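Local atomic coordinates of Mab-21 domain-containing protein (Tribolium castaneum, PDB entry 7LT2), a protein that synthesises the cyclic dinucleotide 2',3'-cGAMP from ATP and GTP upon sensing double-stranded RNA, thereby triggering innate immune signalling. Residues L32-E37 with C157-E162; R136-L141 with L194-V199; K263-L268 with M306-E311; P274-Y279 with G333-I338. All blocks are in the same frame, centred on the assembly; numbering follows the deposited sequence.

Interaction 1 of 4, residues L32-E37 with C157-E162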
# COMPACT_ATOMS: atom_id res chain seq x y z
N LEU A 32 -15.25 -6.52 -4.85
CA LEU A 32 -15.23 -5.13 -4.42
C LEU A 32 -16.01 -4.22 -5.37
O LEU A 32 -16.63 -3.25 -4.92
CB LEU A 32 -13.79 -4.65 -4.26
CG LEU A 32 -13.01 -5.37 -3.15
CD1 LEU A 32 -11.51 -5.08 -3.26
CD2 LEU A 32 -13.55 -4.98 -1.77
N ARG A 33 -16.02 -4.51 -6.68
CA ARG A 33 -16.86 -3.73 -7.58
C ARG A 33 -18.33 -3.89 -7.23
O ARG A 33 -19.09 -2.91 -7.24
CB ARG A 33 -16.60 -4.12 -9.04
CG ARG A 33 -15.44 -3.37 -9.68
CD ARG A 33 -15.44 -3.56 -11.20
NE ARG A 33 -15.16 -4.94 -11.56
CZ ARG A 33 -13.94 -5.43 -11.73
NH1 ARG A 33 -12.86 -4.67 -11.62
NH2 ARG A 33 -13.80 -6.73 -12.01
N THR A 34 -18.76 -5.11 -6.91
CA THR A 34 -20.13 -5.31 -6.46
C THR A 34 -20.43 -4.49 -5.22
O THR A 34 -21.49 -3.86 -5.12
CB THR A 34 -20.39 -6.79 -6.19
OG1 THR A 34 -20.10 -7.56 -7.37
CG2 THR A 34 -21.85 -7.02 -5.80
N PHE A 35 -19.50 -4.47 -4.27
CA PHE A 35 -19.72 -3.71 -3.04
C PHE A 35 -19.77 -2.21 -3.30
O PHE A 35 -20.63 -1.51 -2.76
CB PHE A 35 -18.64 -4.05 -2.01
CG PHE A 35 -18.94 -3.53 -0.63
CD1 PHE A 35 -19.66 -4.29 0.27
CD2 PHE A 35 -18.52 -2.27 -0.26
CE1 PHE A 35 -19.94 -3.80 1.54
CE2 PHE A 35 -18.80 -1.77 1.00
CZ PHE A 35 -19.52 -2.54 1.89
N VAL A 36 -18.85 -1.70 -4.13
CA VAL A 36 -18.80 -0.26 -4.39
C VAL A 36 -20.03 0.18 -5.18
O VAL A 36 -20.56 1.28 -4.96
CB VAL A 36 -17.48 0.11 -5.08
CG1 VAL A 36 -17.53 1.53 -5.66
CG2 VAL A 36 -16.33 -0.01 -4.10
N GLU A 37 -20.50 -0.66 -6.11
CA GLU A 37 -21.73 -0.34 -6.83
C GLU A 37 -22.91 -0.23 -5.87
O GLU A 37 -23.77 0.64 -6.03
CB GLU A 37 -22.01 -1.37 -7.92
CG GLU A 37 -21.19 -1.19 -9.18
CD GLU A 37 -21.47 0.14 -9.87
OE1 GLU A 37 -22.66 0.47 -10.06
OE2 GLU A 37 -20.51 0.86 -10.20
N CYS A 157 -22.02 -11.36 5.04
CA CYS A 157 -22.63 -10.97 3.77
C CYS A 157 -22.33 -12.02 2.70
O CYS A 157 -21.24 -12.59 2.67
CB CYS A 157 -22.11 -9.62 3.30
SG CYS A 157 -22.31 -8.30 4.46
N GLU A 158 -23.29 -12.24 1.82
CA GLU A 158 -23.11 -13.16 0.69
C GLU A 158 -23.25 -12.38 -0.61
O GLU A 158 -24.29 -11.76 -0.86
CB GLU A 158 -24.12 -14.31 0.75
CG GLU A 158 -23.88 -15.36 -0.32
CD GLU A 158 -24.63 -16.65 -0.04
OE1 GLU A 158 -24.09 -17.51 0.69
OE2 GLU A 158 -25.76 -16.79 -0.55
N LEU A 159 -22.20 -12.41 -1.42
CA LEU A 159 -22.18 -11.77 -2.73
C LEU A 159 -21.81 -12.80 -3.79
O LEU A 159 -21.02 -13.72 -3.55
CB LEU A 159 -21.17 -10.61 -2.78
CG LEU A 159 -21.37 -9.40 -1.87
CD1 LEU A 159 -20.37 -8.32 -2.24
CD2 LEU A 159 -22.79 -8.87 -1.98
N THR A 160 -22.37 -12.62 -4.98
CA THR A 160 -22.08 -13.49 -6.11
C THR A 160 -21.52 -12.68 -7.26
O THR A 160 -21.79 -11.48 -7.38
CB THR A 160 -23.33 -14.25 -6.57
OG1 THR A 160 -24.31 -13.30 -7.03
CG2 THR A 160 -23.92 -15.05 -5.43
N ASN A 161 -20.73 -13.33 -8.10
CA ASN A 161 -20.22 -12.73 -9.33
C ASN A 161 -19.86 -13.87 -10.28
O ASN A 161 -20.24 -15.02 -10.07
CB ASN A 161 -19.04 -11.80 -9.05
CG ASN A 161 -17.93 -12.49 -8.27
OD1 ASN A 161 -17.36 -13.48 -8.72
ND2 ASN A 161 -17.60 -11.94 -7.11
N GLU A 162 -19.12 -13.54 -11.35
CA GLU A 162 -18.83 -14.54 -12.37
C GLU A 162 -17.89 -15.62 -11.88
O GLU A 162 -17.79 -16.67 -12.53
CB GLU A 162 -18.23 -13.88 -13.62
CG GLU A 162 -16.86 -13.25 -13.43
CD GLU A 162 -16.93 -11.78 -13.07
OE1 GLU A 162 -17.60 -11.43 -12.07
OE2 GLU A 162 -16.32 -10.97 -13.79
O HOH W 1 -15.18 -8.97 -12.95
O HOH W 2 -19.50 -10.01 -6.14

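Interaction 2 of 4, residues R136-L141 with L194-V199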
# COMPACT_ATOMS: atom_id res chain seq x y z
N ARG A 136 -15.25 9.02 9.42
CA ARG A 136 -16.55 8.71 10.00
C ARG A 136 -17.62 8.61 8.93
O ARG A 136 -18.52 7.76 9.01
CB ARG A 136 -16.93 9.76 11.05
CG ARG A 136 -16.06 9.72 12.28
CD ARG A 136 -16.65 10.52 13.43
NE ARG A 136 -16.62 11.96 13.16
CZ ARG A 136 -15.56 12.73 13.37
NH1 ARG A 136 -14.42 12.24 13.82
NH2 ARG A 136 -15.66 14.03 13.12
N TRP A 137 -17.54 9.47 7.91
CA TRP A 137 -18.51 9.42 6.82
C TRP A 137 -18.41 8.11 6.06
O TRP A 137 -19.44 7.49 5.75
CB TRP A 137 -18.29 10.61 5.88
CG TRP A 137 -19.17 10.64 4.68
CD1 TRP A 137 -20.45 11.12 4.61
CD2 TRP A 137 -18.84 10.19 3.36
NE1 TRP A 137 -20.93 11.00 3.33
CE2 TRP A 137 -19.97 10.43 2.55
CE3 TRP A 137 -17.70 9.62 2.79
CZ2 TRP A 137 -19.98 10.10 1.19
CZ3 TRP A 137 -17.72 9.29 1.45
CH2 TRP A 137 -18.86 9.54 0.66
N MET A 138 -17.19 7.67 5.75
CA MET A 138 -17.03 6.42 5.01
C MET A 138 -17.46 5.22 5.85
O MET A 138 -18.11 4.30 5.34
CB MET A 138 -15.58 6.26 4.55
CG MET A 138 -15.30 4.97 3.80
SD MET A 138 -16.29 4.81 2.29
CE MET A 138 -15.52 6.03 1.23
N GLU A 139 -17.11 5.21 7.14
CA GLU A 139 -17.54 4.14 8.03
C GLU A 139 -19.06 4.02 8.06
O GLU A 139 -19.62 2.92 7.96
CB GLU A 139 -16.98 4.38 9.44
CG GLU A 139 -17.56 3.48 10.51
CD GLU A 139 -17.08 3.87 11.91
OE1 GLU A 139 -16.39 4.91 12.04
OE2 GLU A 139 -17.40 3.15 12.87
N SER A 140 -19.75 5.16 8.17
CA SER A 140 -21.21 5.15 8.16
C SER A 140 -21.75 4.60 6.84
O SER A 140 -22.68 3.78 6.83
CB SER A 140 -21.74 6.56 8.42
OG SER A 140 -23.14 6.63 8.25
N LEU A 141 -21.17 5.02 5.72
CA LEU A 141 -21.62 4.55 4.41
C LEU A 141 -21.39 3.05 4.25
O LEU A 141 -22.24 2.34 3.70
CB LEU A 141 -20.92 5.33 3.30
CG LEU A 141 -21.18 4.90 1.86
CD1 LEU A 141 -22.68 4.87 1.56
CD2 LEU A 141 -20.45 5.84 0.92
N LEU A 194 -11.04 -0.29 3.56
CA LEU A 194 -11.76 0.63 2.68
C LEU A 194 -11.38 2.05 3.09
O LEU A 194 -11.91 2.58 4.07
CB LEU A 194 -13.26 0.39 2.77
CG LEU A 194 -13.71 -1.07 2.62
CD1 LEU A 194 -15.21 -1.18 2.82
CD2 LEU A 194 -13.29 -1.63 1.27
N VAL A 195 -10.46 2.66 2.35
CA VAL A 195 -9.81 3.90 2.73
C VAL A 195 -10.33 5.04 1.86
O VAL A 195 -10.12 5.04 0.64
CB VAL A 195 -8.28 3.79 2.61
CG1 VAL A 195 -7.61 5.06 3.10
CG2 VAL A 195 -7.77 2.56 3.36
N ALA A 196 -10.98 6.02 2.48
CA ALA A 196 -11.51 7.18 1.77
C ALA A 196 -10.39 8.17 1.48
O ALA A 196 -9.79 8.71 2.41
CB ALA A 196 -12.61 7.84 2.59
N CYS A 197 -10.13 8.43 0.20
CA CYS A 197 -9.06 9.32 -0.24
C CYS A 197 -9.62 10.39 -1.16
O CYS A 197 -10.73 10.27 -1.69
CB CYS A 197 -7.96 8.55 -0.98
SG CYS A 197 -7.31 7.12 -0.08
N PHE A 198 -8.84 11.45 -1.37
CA PHE A 198 -9.19 12.50 -2.32
C PHE A 198 -8.09 12.63 -3.37
O PHE A 198 -6.91 12.74 -3.03
CB PHE A 198 -9.42 13.84 -1.61
CG PHE A 198 -10.74 13.91 -0.91
CD1 PHE A 198 -11.87 14.34 -1.58
CD2 PHE A 198 -10.87 13.52 0.41
CE1 PHE A 198 -13.10 14.40 -0.94
CE2 PHE A 198 -12.09 13.57 1.05
CZ PHE A 198 -13.20 14.01 0.38
N VAL A 199 -8.49 12.62 -4.65
CA VAL A 199 -7.57 12.56 -5.78
C VAL A 199 -7.54 13.91 -6.48
O VAL A 199 -8.56 14.61 -6.57
CB VAL A 199 -7.95 11.43 -6.76
CG1 VAL A 199 -9.35 11.63 -7.35
CG2 VAL A 199 -6.89 11.28 -7.85

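Interaction 3 of 4, residues K263-L268 with M306-E311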
# COMPACT_ATOMS: atom_id res chain seq x y z
N LYS A 263 12.26 -8.52 -2.21
CA LYS A 263 11.61 -9.52 -1.37
C LYS A 263 12.62 -10.36 -0.60
O LYS A 263 12.36 -10.72 0.55
CB LYS A 263 10.69 -10.39 -2.24
CG LYS A 263 9.41 -9.64 -2.66
CD LYS A 263 8.49 -10.51 -3.50
CE LYS A 263 8.92 -10.52 -4.96
NZ LYS A 263 7.92 -11.20 -5.83
N LEU A 264 13.78 -10.64 -1.21
CA LEU A 264 14.84 -11.33 -0.48
C LEU A 264 15.30 -10.51 0.72
O LEU A 264 15.49 -11.06 1.82
CB LEU A 264 16.03 -11.62 -1.40
CG LEU A 264 15.80 -12.64 -2.52
CD1 LEU A 264 16.88 -12.52 -3.59
CD2 LEU A 264 15.78 -14.04 -1.94
N ILE A 265 15.46 -9.20 0.55
CA ILE A 265 15.85 -8.35 1.67
C ILE A 265 14.72 -8.25 2.69
O ILE A 265 14.96 -8.30 3.90
CB ILE A 265 16.29 -6.97 1.16
CG1 ILE A 265 17.60 -7.10 0.36
CG2 ILE A 265 16.46 -5.99 2.32
CD1 ILE A 265 18.08 -5.81 -0.27
N LYS A 266 13.47 -8.15 2.22
CA LYS A 266 12.35 -8.12 3.16
C LYS A 266 12.25 -9.43 3.95
O LYS A 266 11.90 -9.42 5.13
CB LYS A 266 11.03 -7.84 2.43
CG LYS A 266 10.86 -6.39 1.98
CD LYS A 266 9.59 -6.20 1.16
CE LYS A 266 8.34 -6.47 1.98
NZ LYS A 266 7.08 -6.06 1.28
N LYS A 267 12.56 -10.56 3.30
CA LYS A 267 12.56 -11.83 4.01
C LYS A 267 13.63 -11.84 5.10
O LYS A 267 13.39 -12.30 6.22
CB LYS A 267 12.79 -12.98 3.03
CG LYS A 267 12.73 -14.39 3.64
CD LYS A 267 11.31 -14.74 4.06
CE LYS A 267 11.16 -16.23 4.38
NZ LYS A 267 12.02 -16.62 5.51
N LEU A 268 14.82 -11.31 4.78
CA LEU A 268 15.87 -11.17 5.77
C LEU A 268 15.43 -10.26 6.91
O LEU A 268 15.70 -10.54 8.09
CB LEU A 268 17.13 -10.62 5.11
CG LEU A 268 18.38 -10.43 5.96
CD1 LEU A 268 18.84 -11.77 6.53
CD2 LEU A 268 19.50 -9.78 5.15
N MET A 306 23.24 -8.65 -3.60
CA MET A 306 24.38 -8.29 -2.76
C MET A 306 24.64 -6.79 -2.76
O MET A 306 24.96 -6.21 -1.72
CB MET A 306 25.63 -9.04 -3.22
CG MET A 306 25.61 -10.53 -2.93
SD MET A 306 25.47 -10.89 -1.16
CE MET A 306 26.90 -10.01 -0.54
N THR A 307 24.51 -6.16 -3.93
CA THR A 307 24.81 -4.73 -4.00
C THR A 307 23.75 -3.91 -3.28
O THR A 307 24.09 -2.98 -2.53
CB THR A 307 24.94 -4.29 -5.45
OG1 THR A 307 26.10 -4.92 -6.02
CG2 THR A 307 25.09 -2.78 -5.54
N THR A 308 22.47 -4.23 -3.48
CA THR A 308 21.42 -3.47 -2.80
C THR A 308 21.41 -3.76 -1.31
O THR A 308 21.08 -2.87 -0.51
CB THR A 308 20.04 -3.74 -3.42
OG1 THR A 308 19.73 -5.14 -3.39
CG2 THR A 308 19.99 -3.24 -4.86
N LEU A 309 21.78 -4.97 -0.90
CA LEU A 309 21.88 -5.27 0.52
C LEU A 309 22.96 -4.43 1.18
O LEU A 309 22.76 -3.91 2.29
CB LEU A 309 22.16 -6.76 0.74
CG LEU A 309 22.36 -7.24 2.18
CD1 LEU A 309 21.13 -7.00 3.05
CD2 LEU A 309 22.76 -8.71 2.22
N ARG A 310 24.11 -4.28 0.52
CA ARG A 310 25.17 -3.43 1.05
C ARG A 310 24.71 -1.98 1.17
O ARG A 310 25.00 -1.31 2.18
CB ARG A 310 26.40 -3.52 0.14
CG ARG A 310 27.12 -4.86 0.18
CD ARG A 310 28.34 -4.84 -0.73
NE ARG A 310 28.94 -6.17 -0.86
CZ ARG A 310 29.84 -6.67 -0.03
NH1 ARG A 310 30.27 -5.99 1.02
NH2 ARG A 310 30.32 -7.89 -0.25
N GLU A 311 24.01 -1.47 0.15
CA GLU A 311 23.56 -0.08 0.17
C GLU A 311 22.46 0.13 1.20
O GLU A 311 22.41 1.17 1.87
CB GLU A 311 23.12 0.36 -1.24
CG GLU A 311 24.15 1.21 -1.98
CD GLU A 311 24.37 2.55 -1.30
OE1 GLU A 311 23.44 3.39 -1.36
OE2 GLU A 311 25.46 2.75 -0.73

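Interaction 4 of 4, residues P274-Y279 with G333-I338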
# COMPACT_ATOMS: atom_id res chain seq x y z
N PRO A 274 12.76 -7.13 12.46
CA PRO A 274 11.40 -6.64 12.19
C PRO A 274 11.16 -5.22 12.65
O PRO A 274 10.09 -4.67 12.38
CB PRO A 274 10.51 -7.62 12.97
CG PRO A 274 11.41 -8.74 13.40
CD PRO A 274 12.78 -8.17 13.50
N ASN A 275 12.13 -4.61 13.34
CA ASN A 275 12.06 -3.20 13.72
C ASN A 275 11.94 -2.27 12.53
O ASN A 275 11.52 -1.12 12.71
CB ASN A 275 13.30 -2.82 14.53
CG ASN A 275 13.72 -3.90 15.50
OD1 ASN A 275 14.16 -4.98 15.10
ND2 ASN A 275 13.58 -3.62 16.79
N ILE A 276 12.32 -2.71 11.33
CA ILE A 276 12.34 -1.88 10.14
C ILE A 276 11.07 -2.15 9.34
O ILE A 276 10.79 -3.29 8.97
CB ILE A 276 13.59 -2.16 9.28
CG1 ILE A 276 14.87 -1.89 10.08
CG2 ILE A 276 13.55 -1.34 7.98
CD1 ILE A 276 15.07 -0.44 10.48
N ALA A 277 10.31 -1.10 9.06
CA ALA A 277 9.08 -1.25 8.29
C ALA A 277 9.39 -1.52 6.82
O ALA A 277 10.39 -1.05 6.27
CB ALA A 277 8.22 0.01 8.42
N SER A 278 8.50 -2.28 6.18
CA SER A 278 8.70 -2.65 4.78
C SER A 278 8.81 -1.43 3.88
O SER A 278 9.59 -1.43 2.92
CB SER A 278 7.57 -3.56 4.31
OG SER A 278 7.59 -4.80 5.00
N TYR A 279 8.05 -0.37 4.16
CA TYR A 279 8.12 0.81 3.29
C TYR A 279 9.49 1.47 3.35
O TYR A 279 9.89 2.14 2.40
CB TYR A 279 7.04 1.82 3.65
CG TYR A 279 6.96 2.98 2.67
CD1 TYR A 279 6.52 2.79 1.36
CD2 TYR A 279 7.33 4.27 3.04
CE1 TYR A 279 6.45 3.84 0.45
CE2 TYR A 279 7.25 5.33 2.15
CZ TYR A 279 6.82 5.11 0.86
OH TYR A 279 6.75 6.18 -0.01
N GLY A 333 13.87 8.39 11.53
CA GLY A 333 14.32 9.36 12.51
C GLY A 333 13.83 9.09 13.92
O GLY A 333 14.43 9.58 14.88
N HIS A 334 12.76 8.31 14.06
CA HIS A 334 12.19 8.00 15.36
C HIS A 334 12.81 6.77 16.01
O HIS A 334 12.56 6.51 17.19
CB HIS A 334 10.68 7.79 15.24
CG HIS A 334 10.30 6.65 14.34
ND1 HIS A 334 10.43 6.71 12.97
CD2 HIS A 334 9.81 5.42 14.62
CE1 HIS A 334 10.03 5.57 12.44
NE2 HIS A 334 9.65 4.77 13.42
N LEU A 335 13.62 6.00 15.28
CA LEU A 335 14.23 4.80 15.85
C LEU A 335 15.51 5.14 16.60
O LEU A 335 16.28 6.01 16.19
CB LEU A 335 14.52 3.78 14.75
CG LEU A 335 13.29 3.21 14.04
CD1 LEU A 335 13.72 2.24 12.96
CD2 LEU A 335 12.38 2.52 15.05
N ALA A 336 15.73 4.43 17.71
CA ALA A 336 16.84 4.75 18.59
C ALA A 336 18.18 4.38 17.94
O ALA A 336 18.27 3.37 17.23
CB ALA A 336 16.69 4.02 19.92
N PRO A 337 19.22 5.18 18.17
CA PRO A 337 20.55 4.85 17.61
C PRO A 337 21.05 3.47 17.97
O PRO A 337 21.65 2.79 17.13
CB PRO A 337 21.45 5.95 18.19
CG PRO A 337 20.52 7.11 18.41
CD PRO A 337 19.21 6.50 18.82
N ILE A 338 20.82 3.03 19.21
CA ILE A 338 21.26 1.69 19.63
C ILE A 338 20.59 0.62 18.77
O ILE A 338 21.25 -0.32 18.31
CB ILE A 338 20.97 1.48 21.12
CG1 ILE A 338 21.91 2.33 21.97
CG2 ILE A 338 21.09 0.01 21.50
CD1 ILE A 338 21.55 2.36 23.44

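Interaction 1 of 4, residues L32-E37 with C157-E162
Thr-34 and Leu-159 form the apolar centre where the long helix 18-42 packs across strand 156-161 of the nucleotidyltransferase sheet. The helix and strand segments pass at 114° with their axes 9.1 Å apart, a steep crossing that brings Thr-34 opposite Leu-159, their CA atoms 7.7 Å apart. From its CB, Thr-34 sends its two branches to different chemistry. CG2, anti to the backbone N (chi1 of OG1 -57°), meets the methyl CD1 of Leu-159 at 4.1 Å, the two side chains running in opposing senses alongside one another. OG1, turned the other way, is hydrogen-bonded to the Ser-30 carbonyl one helical turn back and also, at 2.8 Å, to a water that joins helix and strand. That water donates to Thr-160 O and accepts from Asn-161 ND2, so it bridges the 4.3 Å between Thr-34 OG1 and Thr-160 O without any direct bond between the segments. Leu-159 CD1 also lies 4.4 Å from Phe-35 N, at the inner border of the contact. Beyond Leu-159, Leu-149 and Ile-168 continue the packing, and Phe-35 leans on Val-142 and Leu-146 of helix 131-147. Toward the surface the contact turns polar. Arg-33 and Glu-162 carry opposite charges, yet their atoms NH2 and OE2 stay 5.2 Å apart and are linked by a second water, while Glu-162 OE1 bonds to Ser-30 OG. This water sits at the edge of the guanidinium, in its plane, accepting from Arg-33 NH2 at 2.8 Å and donating to Glu-162 OE2.

Interaction 2 of 4, residues R136-L141 with L194-V199
Met-138 faces Ala-196 from a helix whose backbone is tied by bonds such as Ser-140 N to Arg-136 O at 3.0 Å, while the contact itself contains no hydrogen bond. The nearest polar atom on the strand side is Leu-194 O, 4.2 Å from Met-138 CG, a distance of simple packing. Here helix 131-147 lies against strand 188-200 in the core of the nucleotidyltransferase domain. The methionine is curled. With CG anti to the backbone N (chi1 178°), bends at chi2 (60°) and chi3 (72°) swing the tip round into a hook whose two ends take hold of one methyl group. Ala-196 CB touches Met-138 CE at 3.7 Å and Met-138 CB at 3.9 Å, whereas the sulfur SD stands farther off, 4.8 Å from Ala-196 CB. The small alanine allows a close approach, the CA atoms of Met-138 and Ala-196 being only 6.4 Å apart. Strand alternation sets the sides: Leu-194 and Ala-196 point to the helix, whereas Val-195 and Cys-197 point away from it and pack on Asp-74 and Val-225 of the adjoining strands. Helix 18-42 packs beside both segments, its Met-39 touching Met-138 and its Phe-35 touching Leu-194. Just ahead on the strand is Asp-193, which probably binds the catalytic magnesium, as in related enzymes. The chemistry is thus entirely one of van der Waals contact among buried groups: the two segments are matched by shape, with no directional bond between them.

Interaction 3 of 4, residues K263-L268 with M306-E311
In the helical HhH/H2TH-like domain, helices 258-272 and 301-318 meet through Ile-265, Leu-268, Thr-308 and Leu-309, all buried. The short segments cross at -50° with their axes 10.6 Å apart, a spacing spanned mainly by Ile-265, Leu-268 and Leu-309. Ile-265 holds CG1 beside its backbone N and extends it, chi2 being near 180°, so that CD1 reaches the opposite helix, its side chain slanting across that of Thr-308. There it arrives 3.6 Å from Thr-308 OG1 and 3.8 Å from the backbone N of Leu-309, pressing on the helix surface as well as on side chains. The threonine hydroxyl next to this methyl is not left without a partner: it lies between the backbone N and the carbonyl carbon of its own residue (chi1 57°), where it hydrogen-bonds to Val-304 O one turn back. A polar group that the helix satisfies internally can therefore face an apolar neighbour. Phe-285 of helix 278-291 touches both Ile-265 and Thr-308, and Phe-305 and Tyr-312 of the second helix also touch Ile-265. Lys-266, by contrast, takes no part: its NZ bonds to Leu-63 O, and the residue probably binds ATP as its counterparts in relatives do, so another face of the first helix probably looks toward the nucleotide site. Leu-268, one turn beyond Ile-265, touches Ile-350 of helix 337-354, and Leu-309 touches Ile-351. The two leucine side chains run nearly perpendicular to each other, the methyl CD2 of Leu-268 meeting CD1 of Leu-309 at 3.8 Å.

Interaction 4 of 4, residues P274-Y279 with G333-I338
Two bends in a row in Ile-276, chi1 -59° and chi2 -65°, fold its CD1 back toward Leu-335, although the CB of the isoleucine points away from that residue. Leu-335 answers with an extended side chain (chi2 179°) whose CB already faces the opposite loop, and the two methyls CD1 meet at 3.9 Å as the side chains pass at a slant. The same leucine methyl rests 4.0 Å from the carbonyl O of Asn-275, so the backbone of the first loop takes part in the contact as well as the isoleucine tip. No hydrogen bond joins the two segments, and Leu-335 CD1 alone carries both of the close approaches. Within its own segment, Leu-335 CG also lies over one face of the His-334 ring, 4.0 Å above the plane and nearer its margin than its centre. Burial falls off outward, from Ile-276, which is enclosed, through the partly exposed Leu-335 to Asn-275 at the surface. Both segments are loops leading into helices, with Ala-277 and Ala-336 at the N-cap positions; neither offers a side-chain oxygen to the first turn that follows. The helix starting at Ser-278 brings Ser-278 and Tyr-279 to what is probably the ATP site, where Tyr-279 OH bonds to Glu-248. Ile-276 is wedged among three helices of the H2TH-like domain, touching Lys-269 of helix 258-272, Tyr-312 and Ile-316 of helix 301-318, and Ile-343 of helix 337-354, while Leu-335 leans on Leu-340 of helix 337-354.

Interactions 1 and 2 belong to the nucleotidyltransferase sheet and its covering helices, and they touch where Phe-35 CE2 meets Leu-194 CD1 at 4.1 Å. Interactions 3 and 4 lie in the H2TH-like domain and meet through Lys-266 CE and Ser-278 OG, 3.5 Å apart. Centres of the two pairs lie about 30 to 39 Å apart. Interactions 2 and 3 are buried and rely on methyl contacts. Depth alone does not set the chemistry: interaction 1 adds water bridges, whereas the equally part-buried interaction 4 rests on methyl contacts. Interaction 4 is the smallest, joining loops instead of regular elements, and helices 278-291 and 337-354 border both it and interaction 3.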